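Local coordinates for protein probable polyketide synthase 1 (Dictyostelium discoideum, PDB 2H84) that is a probable polyketide synthase that yields only acylpyrones in vitro, this piece being its C-terminal type III synthase domain, at residues A[231-235]-A[271-276]; A[224-228]-A[341-345]; A[124-128]-A[153-157]. One frame throughout, in Å; residues are numbered along the deposited sequence.

Interaction 1: A[231-235]-A[271-276]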
loop_
_atom_site.group_PDB
_atom_site.type_symbol
_atom_site.label_atom_id
_atom_site.label_comp_id
_atom_site.label_asym_id
_atom_site.label_seq_id
_atom_site.Cartn_x
_atom_site.Cartn_y
_atom_site.Cartn_z
ATOM N N CYS A 231 16.018 -15.807 4.088
ATOM C CA CYS A 231 14.676 -15.839 4.650
ATOM C C CYS A 231 14.403 -14.555 5.412
ATOM O O CYS A 231 15.328 -13.824 5.780
ATOM C CB CYS A 231 14.485 -17.059 5.560
ATOM S SG CYS A 231 15.498 -17.069 7.019
ATOM N N SER A 232 13.127 -14.263 5.619
ATOM C CA SER A 232 12.738 -13.060 6.341
ATOM C C SER A 232 11.392 -13.292 6.984
ATOM O O SER A 232 10.559 -14.009 6.439
ATOM C CB SER A 232 12.672 -11.871 5.388
ATOM O OG SER A 232 11.954 -12.212 4.221
ATOM N N ILE A 233 11.190 -12.686 8.150
ATOM C CA ILE A 233 9.944 -12.852 8.902
ATOM C C ILE A 233 9.431 -11.534 9.458
ATOM O O ILE A 233 10.047 -10.487 9.257
ATOM C CB ILE A 233 10.150 -13.785 10.122
ATOM C CG1 ILE A 233 11.284 -13.224 10.997
ATOM C CG2 ILE A 233 10.477 -15.205 9.666
ATOM C CD1 ILE A 233 11.478 -13.932 12.310
ATOM N N ASN A 234 8.292 -11.594 10.147
ATOM C CA ASN A 234 7.724 -10.412 10.792
ATOM C C ASN A 234 6.898 -10.832 11.993
ATOM O O ASN A 234 6.374 -11.945 12.046
ATOM C CB ASN A 234 6.887 -9.545 9.820
ATOM C CG ASN A 234 5.577 -10.192 9.390
ATOM O OD1 ASN A 234 4.799 -9.585 8.662
ATOM N ND2 ASN A 234 5.329 -11.418 9.831
ATOM N N ARG A 235 6.797 -9.946 12.974
ATOM C CA ARG A 235 6.048 -10.256 14.185
ATOM C C ARG A 235 5.133 -9.098 14.547
ATOM O O ARG A 235 5.465 -7.935 14.304
ATOM C CB ARG A 235 7.019 -10.517 15.350
ATOM C CG ARG A 235 6.372 -10.985 16.658
ATOM C CD ARG A 235 6.669 -12.453 16.916
ATOM N NE ARG A 235 8.043 -12.667 17.350
ATOM C CZ ARG A 235 8.681 -13.832 17.281
ATOM N NH1 ARG A 235 8.080 -14.903 16.783
ATOM N NH2 ARG A 235 9.919 -13.931 17.737
ATOM N N ALA A 271 13.977 -12.864 21.401
ATOM C CA ALA A 271 13.086 -13.951 21.034
ATOM C C ALA A 271 12.807 -13.908 19.542
ATOM O O ALA A 271 12.711 -14.949 18.888
ATOM C CB ALA A 271 11.796 -13.841 21.795
ATOM N N PHE A 272 12.670 -12.694 19.015
ATOM C CA PHE A 272 12.410 -12.486 17.597
ATOM C C PHE A 272 13.602 -12.930 16.746
ATOM O O PHE A 272 13.430 -13.695 15.796
ATOM C CB PHE A 272 12.089 -11.012 17.332
ATOM C CG PHE A 272 11.752 -10.719 15.900
ATOM C CD1 PHE A 272 12.660 -10.068 15.080
ATOM C CD2 PHE A 272 10.509 -11.073 15.380
ATOM C CE1 PHE A 272 12.347 -9.792 13.758
ATOM C CE2 PHE A 272 10.187 -10.802 14.057
ATOM C CZ PHE A 272 11.102 -10.151 13.248
ATOM N N VAL A 273 14.802 -12.458 17.090
ATOM C CA VAL A 273 16.010 -12.825 16.358
ATOM C C VAL A 273 16.217 -14.328 16.417
ATOM O O VAL A 273 16.879 -14.903 15.554
ATOM C CB VAL A 273 17.266 -12.167 16.941
ATOM C CG1 VAL A 273 18.456 -12.512 16.073
ATOM C CG2 VAL A 273 17.084 -10.659 17.033
ATOM N N ASP A 274 15.655 -14.959 17.446
ATOM C CA ASP A 274 15.758 -16.401 17.600
ATOM C C ASP A 274 14.857 -17.093 16.595
ATOM O O ASP A 274 15.247 -18.090 15.994
ATOM C CB ASP A 274 15.372 -16.840 19.016
ATOM C CG ASP A 274 16.525 -16.730 19.992
ATOM O OD1 ASP A 274 17.666 -16.495 19.542
ATOM O OD2 ASP A 274 16.300 -16.889 21.205
ATOM N N THR A 275 13.656 -16.563 16.401
ATOM C CA THR A 275 12.740 -17.163 15.448
ATOM C C THR A 275 13.310 -17.059 14.042
ATOM O O THR A 275 13.119 -17.959 13.232
ATOM C CB THR A 275 11.369 -16.487 15.487
ATOM O OG1 THR A 275 10.804 -16.638 16.793
ATOM C CG2 THR A 275 10.441 -17.113 14.464
ATOM N N LEU A 276 14.012 -15.964 13.757
ATOM C CA LEU A 276 14.627 -15.756 12.446
ATOM C C LEU A 276 15.792 -16.726 12.221
ATOM O O LEU A 276 15.937 -17.302 11.133
ATOM C CB LEU A 276 15.148 -14.323 12.315
ATOM C CG LEU A 276 15.897 -14.014 11.011
ATOM C CD1 LEU A 276 14.944 -14.125 9.843
ATOM C CD2 LEU A 276 16.490 -12.617 11.058
#
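I233 and R235 project from strand 231-235 onto F272, T275 and L276 of helix 271-276, a helix-on-sheet layer of the thiolase fold. The helix segment runs roughly antiparallel to the strand segment, their N-to-C directions 146° apart with the axes 9.0 Å from each other at closest approach. Alternation in the strand sends C231, I233 and R235 to the helix, while N234 faces the other way and bonds to R149 of the second subunit.

R235 is the long arm of the contact. Its CB lies 3.4 Å from CE2 of F272, and CG continues anti to the backbone N (chi1 -175°), a start that carries the chain out past the ring. Bends at chi2 and chi3 then fold it back toward the helix. NE arrives at the ring's edge, in its plane, 3.5 Å from F272 CD2, and the guanidinium stands almost upright to the ring, 80° between planes, with CE2 over one of its faces. Arginine suits this place because its aliphatic root can pack on an aromatic while its head still reaches polar partners: NH1 also makes a salt bridge with D146 of the second subunit. The position of NH2 is less certain.

Two residues earlier on the strand, I233 and F272 point at each other from opposite directions. The isoleucine CD1 sits over the face in a CH-pi contact, 4.2 Å from the F272 ring centroid, and also touches L276 CB at 3.7 Å. C231 extends the apolar seam with SG against L276 CD1, and F365 meets F272 edge-to-face from the neighbouring strand. At the far end of the arm, R235 NH1 donates to T275 OG1 at 3.2 Å, the oxygen lying close to the guanidinium plane.

Interaction 2: A[224-228]-A[341-345]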
loop_
_atom_site.group_PDB
_atom_site.type_symbol
_atom_site.label_atom_id
_atom_site.label_comp_id
_atom_site.label_asym_id
_atom_site.label_seq_id
_atom_site.Cartn_x
_atom_site.Cartn_y
_atom_site.Cartn_z
ATOM N N THR A 224 25.627 -9.016 -10.995
ATOM C CA THR A 224 26.575 -9.224 -9.917
ATOM C C THR A 224 25.870 -9.025 -8.568
ATOM O O THR A 224 25.796 -7.916 -8.041
ATOM C CB THR A 224 27.785 -8.270 -10.089
ATOM O OG1 THR A 224 28.083 -7.626 -8.850
ATOM C CG2 THR A 224 27.491 -7.222 -11.150
ATOM N N PRO A 225 25.325 -10.116 -8.002
ATOM C CA PRO A 225 24.600 -10.176 -6.730
ATOM C C PRO A 225 25.278 -9.466 -5.565
ATOM O O PRO A 225 26.503 -9.482 -5.439
ATOM C CB PRO A 225 24.461 -11.673 -6.489
ATOM C CG PRO A 225 24.341 -12.214 -7.855
ATOM C CD PRO A 225 25.416 -11.457 -8.598
ATOM N N LEU A 226 24.460 -8.854 -4.711
ATOM C CA LEU A 226 24.944 -8.119 -3.547
ATOM C C LEU A 226 24.650 -8.845 -2.236
ATOM O O LEU A 226 25.524 -8.951 -1.376
ATOM C CB LEU A 226 24.322 -6.718 -3.522
ATOM C CG LEU A 226 24.711 -5.800 -4.683
ATOM C CD1 LEU A 226 23.835 -4.552 -4.692
ATOM C CD2 LEU A 226 26.170 -5.426 -4.553
ATOM N N TYR A 227 23.423 -9.339 -2.080
ATOM C CA TYR A 227 23.030 -10.052 -0.867
ATOM C C TYR A 227 22.131 -11.207 -1.233
ATOM O O TYR A 227 21.313 -11.095 -2.147
ATOM C CB TYR A 227 22.235 -9.159 0.094
ATOM C CG TYR A 227 22.981 -7.983 0.671
ATOM C CD1 TYR A 227 22.997 -6.749 0.018
ATOM C CD2 TYR A 227 23.654 -8.093 1.891
ATOM C CE1 TYR A 227 23.663 -5.655 0.571
ATOM C CE2 TYR A 227 24.322 -7.005 2.453
ATOM C CZ TYR A 227 24.320 -5.792 1.793
ATOM O OH TYR A 227 24.950 -4.723 2.383
ATOM N N GLU A 228 22.275 -12.320 -0.524
ATOM C CA GLU A 228 21.412 -13.459 -0.779
ATOM C C GLU A 228 20.381 -13.472 0.333
ATOM O O GLU A 228 20.699 -13.798 1.472
ATOM C CB GLU A 228 22.182 -14.775 -0.752
ATOM C CG GLU A 228 21.307 -15.950 -1.154
ATOM C CD GLU A 228 21.983 -17.296 -0.963
ATOM O OE1 GLU A 228 23.225 -17.375 -1.135
ATOM O OE2 GLU A 228 21.263 -18.279 -0.657
ATOM N N MET A 341 21.985 -1.054 3.954
ATOM C CA MET A 341 22.400 -2.167 3.105
ATOM C C MET A 341 23.341 -1.686 1.998
ATOM O O MET A 341 24.337 -2.342 1.701
ATOM C CB MET A 341 21.182 -2.860 2.488
ATOM C CG MET A 341 20.384 -3.672 3.484
ATOM S SD MET A 341 18.880 -4.342 2.791
ATOM C CE MET A 341 19.398 -5.866 2.220
ATOM N N ASP A 342 23.029 -0.540 1.395
ATOM C CA ASP A 342 23.861 0.023 0.337
ATOM C C ASP A 342 25.283 0.267 0.834
ATOM O O ASP A 342 26.237 -0.329 0.336
ATOM C CB ASP A 342 23.248 1.339 -0.170
ATOM C CG ASP A 342 24.273 2.260 -0.849
ATOM O OD1 ASP A 342 24.848 1.881 -1.897
ATOM O OD2 ASP A 342 24.497 3.372 -0.322
ATOM N N HIS A 343 25.416 1.135 1.824
ATOM C CA HIS A 343 26.717 1.465 2.375
ATOM C C HIS A 343 27.459 0.262 2.955
ATOM O O HIS A 343 28.681 0.278 3.027
ATOM C CB HIS A 343 26.540 2.573 3.418
ATOM C CG HIS A 343 27.719 2.778 4.318
ATOM N ND1 HIS A 343 27.907 2.052 5.474
ATOM C CD2 HIS A 343 28.753 3.650 4.246
ATOM C CE1 HIS A 343 29.007 2.470 6.080
ATOM N NE2 HIS A 343 29.537 3.437 5.356
ATOM N N ALA A 344 26.730 -0.787 3.333
ATOM C CA ALA A 344 27.341 -1.979 3.914
ATOM C C ALA A 344 28.055 -2.852 2.882
ATOM O O ALA A 344 29.113 -3.425 3.170
ATOM C CB ALA A 344 26.285 -2.791 4.651
ATOM N N ARG A 345 27.482 -2.956 1.684
ATOM C CA ARG A 345 28.092 -3.766 0.634
ATOM C C ARG A 345 29.315 -3.058 0.059
ATOM O O ARG A 345 30.049 -3.620 -0.757
ATOM C CB ARG A 345 27.080 -4.094 -0.478
ATOM C CG ARG A 345 26.347 -2.912 -1.106
ATOM C CD ARG A 345 27.219 -2.068 -2.032
ATOM N NE ARG A 345 26.470 -0.928 -2.548
ATOM C CZ ARG A 345 25.757 -0.933 -3.671
ATOM N NH1 ARG A 345 25.698 -2.023 -4.430
ATOM N NH2 ARG A 345 25.075 0.152 -4.021
#
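L226 and Y227, where a classic beta bulge opposite V16 leads into strand 227-236, meet the C-terminal part of helix 335-345, the CA atoms of L226 and R345 lying 6.8 Å apart. Y227 extends its ring toward the helix, with CG beside the backbone N (chi1 -64°), and its hydroxyl donates to M341 O at 2.6 Å. The phenol oxygen lies in the carbonyl plane, on a lone pair, at a C=O...donor angle of 129°. That same carbonyl oxygen accepts the helical bond from R345 N, which makes two donors for one carbonyl. M341 CE covers one face of the ring, and A344 CB lies beside the hydroxyl; such small or flexible apolar groups suit a buried phenol.

R345 crosses the tyrosine at about a right angle. Its NH1 end lies against the methyls of L226, with CD2 at the edge of the guanidinium plane. NH2 forms a salt bridge with D342 OD1 at 2.7 Å, and NH1 forms another with D109. A phenylalanine in place of Y227 would probably leave M341 O with its helical donors alone and the ring untethered from the helix. The contact thus sets a buried phenol on a helix carbonyl beside an arginine whose charge is probably balanced by two aspartates.

Interaction 3: A[124-128]-A[153-157]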
loop_
_atom_site.group_PDB
_atom_site.type_symbol
_atom_site.label_atom_id
_atom_site.label_comp_id
_atom_site.label_asym_id
_atom_site.label_seq_id
_atom_site.Cartn_x
_atom_site.Cartn_y
_atom_site.Cartn_z
ATOM N N THR A 124 5.889 4.103 0.683
ATOM C CA THR A 124 5.906 5.364 1.423
ATOM C C THR A 124 4.748 5.429 2.402
ATOM O O THR A 124 3.774 4.683 2.254
ATOM C CB THR A 124 5.785 6.592 0.500
ATOM O OG1 THR A 124 5.936 7.789 1.281
ATOM C CG2 THR A 124 4.427 6.615 -0.198
ATOM N N SER A 125 4.861 6.313 3.400
ATOM C CA SER A 125 3.813 6.507 4.407
ATOM C C SER A 125 3.837 7.948 4.878
ATOM O O SER A 125 3.131 8.315 5.809
ATOM C CB SER A 125 4.027 5.585 5.602
ATOM O OG SER A 125 4.097 4.233 5.190
ATOM N N THR A 126 4.657 8.769 4.228
ATOM C CA THR A 126 4.765 10.179 4.592
ATOM C C THR A 126 3.979 11.116 3.685
ATOM O O THR A 126 4.101 12.326 3.791
ATOM C CB THR A 126 6.240 10.640 4.615
ATOM O OG1 THR A 126 6.961 10.020 3.543
ATOM C CG2 THR A 126 6.882 10.284 5.928
ATOM N N GLY A 127 3.167 10.560 2.797
ATOM C CA GLY A 127 2.375 11.392 1.908
ATOM C C GLY A 127 1.523 10.532 0.999
ATOM O O GLY A 127 1.838 9.365 0.786
ATOM N N ILE A 128 0.450 11.101 0.459
ATOM C CA ILE A 128 -0.449 10.360 -0.422
ATOM C C ILE A 128 -0.442 10.888 -1.850
ATOM O O ILE A 128 -0.850 12.020 -2.101
ATOM C CB ILE A 128 -1.901 10.409 0.107
ATOM C CG1 ILE A 128 -1.943 9.923 1.559
ATOM C CG2 ILE A 128 -2.808 9.560 -0.767
ATOM C CD1 ILE A 128 -1.440 8.502 1.750
ATOM N N ASN A 153 1.990 0.904 0.699
ATOM C CA ASN A 153 1.960 2.139 1.463
ATOM C C ASN A 153 1.255 2.019 2.819
ATOM O O ASN A 153 0.401 1.154 3.029
ATOM C CB ASN A 153 1.284 3.219 0.628
ATOM C CG ASN A 153 1.810 3.271 -0.786
ATOM O OD1 ASN A 153 3.004 3.491 -1.011
ATOM N ND2 ASN A 153 0.919 3.067 -1.757
ATOM N N LEU A 154 1.627 2.903 3.738
ATOM C CA LEU A 154 1.030 2.946 5.068
ATOM C C LEU A 154 1.538 1.876 6.011
ATOM O O LEU A 154 0.839 1.493 6.935
ATOM C CB LEU A 154 -0.500 2.860 4.970
ATOM C CG LEU A 154 -1.182 3.899 4.062
ATOM C CD1 LEU A 154 -2.688 3.834 4.233
ATOM C CD2 LEU A 154 -0.689 5.290 4.400
ATOM N N MET A 155 2.758 1.396 5.796
ATOM C CA MET A 155 3.307 0.374 6.680
ATOM C C MET A 155 4.275 0.979 7.687
ATOM O O MET A 155 4.707 0.310 8.630
ATOM C CB MET A 155 3.989 -0.736 5.876
ATOM C CG MET A 155 3.003 -1.546 5.053
ATOM S SD MET A 155 3.638 -3.098 4.453
ATOM C CE MET A 155 3.039 -4.203 5.676
ATOM N N GLY A 156 4.615 2.247 7.481
ATOM C CA GLY A 156 5.502 2.926 8.402
ATOM C C GLY A 156 6.979 2.656 8.237
ATOM O O GLY A 156 7.420 2.175 7.197
ATOM N N CYS A 157 7.736 2.959 9.288
ATOM C CA CYS A 157 9.178 2.793 9.289
ATOM C C CYS A 157 9.648 1.404 8.919
ATOM O O CYS A 157 10.736 1.256 8.368
ATOM C CB CYS A 157 9.753 3.181 10.654
ATOM S SG CYS A 157 9.345 4.858 11.169
#
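S125 points its hydroxyl into the loop 153-157, and beside it the side chains of T124 and N153 cross obliquely. The two segments follow the parallel strands 119-124 and 148-153 of the central sheet, and 153-157 ends at C157, the predicted active-site cysteine.

With OG beside its backbone N (chi1 -56°), S125 faces the amides of the loop. OG accepts from G156 N at 3.1 Å along a fairly straight path, 159° at the hydrogen, and takes a weak, more bent bond from L154 N. That L154 amide is shared, since its stronger bond runs to T124 O at 3.2 Å, tilted 21° from the carbonyl plane. Serine fits here, being short enough to lie against the loop and able to accept from it. Glycine fits at position 156, where a side chain would jam against the preceding carbonyl oxygen.

On the other side of the backbone, CG2 of T124 lies 3.5 Å from N153 OD1. Their polar ends are engaged beyond the pair: T124 OG1 bonds to T184 O and E185, and N153 ND2 to D132 and to N153 O of the second subunit. I128 CD1 meets L154 CD2 at 4.2 Å, and both leucine and isoleucine pack again across the dimer interface.

C157 itself touches neither side chain of S125 nor T124; its side chain turns away and rests on H298 and S333. The bonds are consistent with a second-shell role: S125 and T124 O hold the amides leading up to the cysteine, which is likely to steady the backbone that presents it.

How the interactions relate
Interaction 3 comes first along the chain and closes before the others open, joining loops after strands 119-124 and 148-153 at one edge of the sheet. Interactions 1 and 2 share strand 227-236, toward the middle, between 15-22 and 364-372: 224-228 leads into the strand and 231-235 continues it, so interaction 1 is nested inside the loop closed by interaction 2. Their centres are 21 Å apart, and they tie the strand to helices 261-280 and 335-345. Interaction 3 lies 23 and 25 Å from them, centre to centre, in the N-terminal part of the synthase. Interactions 1 and 3 both touch the second subunit, linking the active-site region and the C-terminal layer to the homodimer interface.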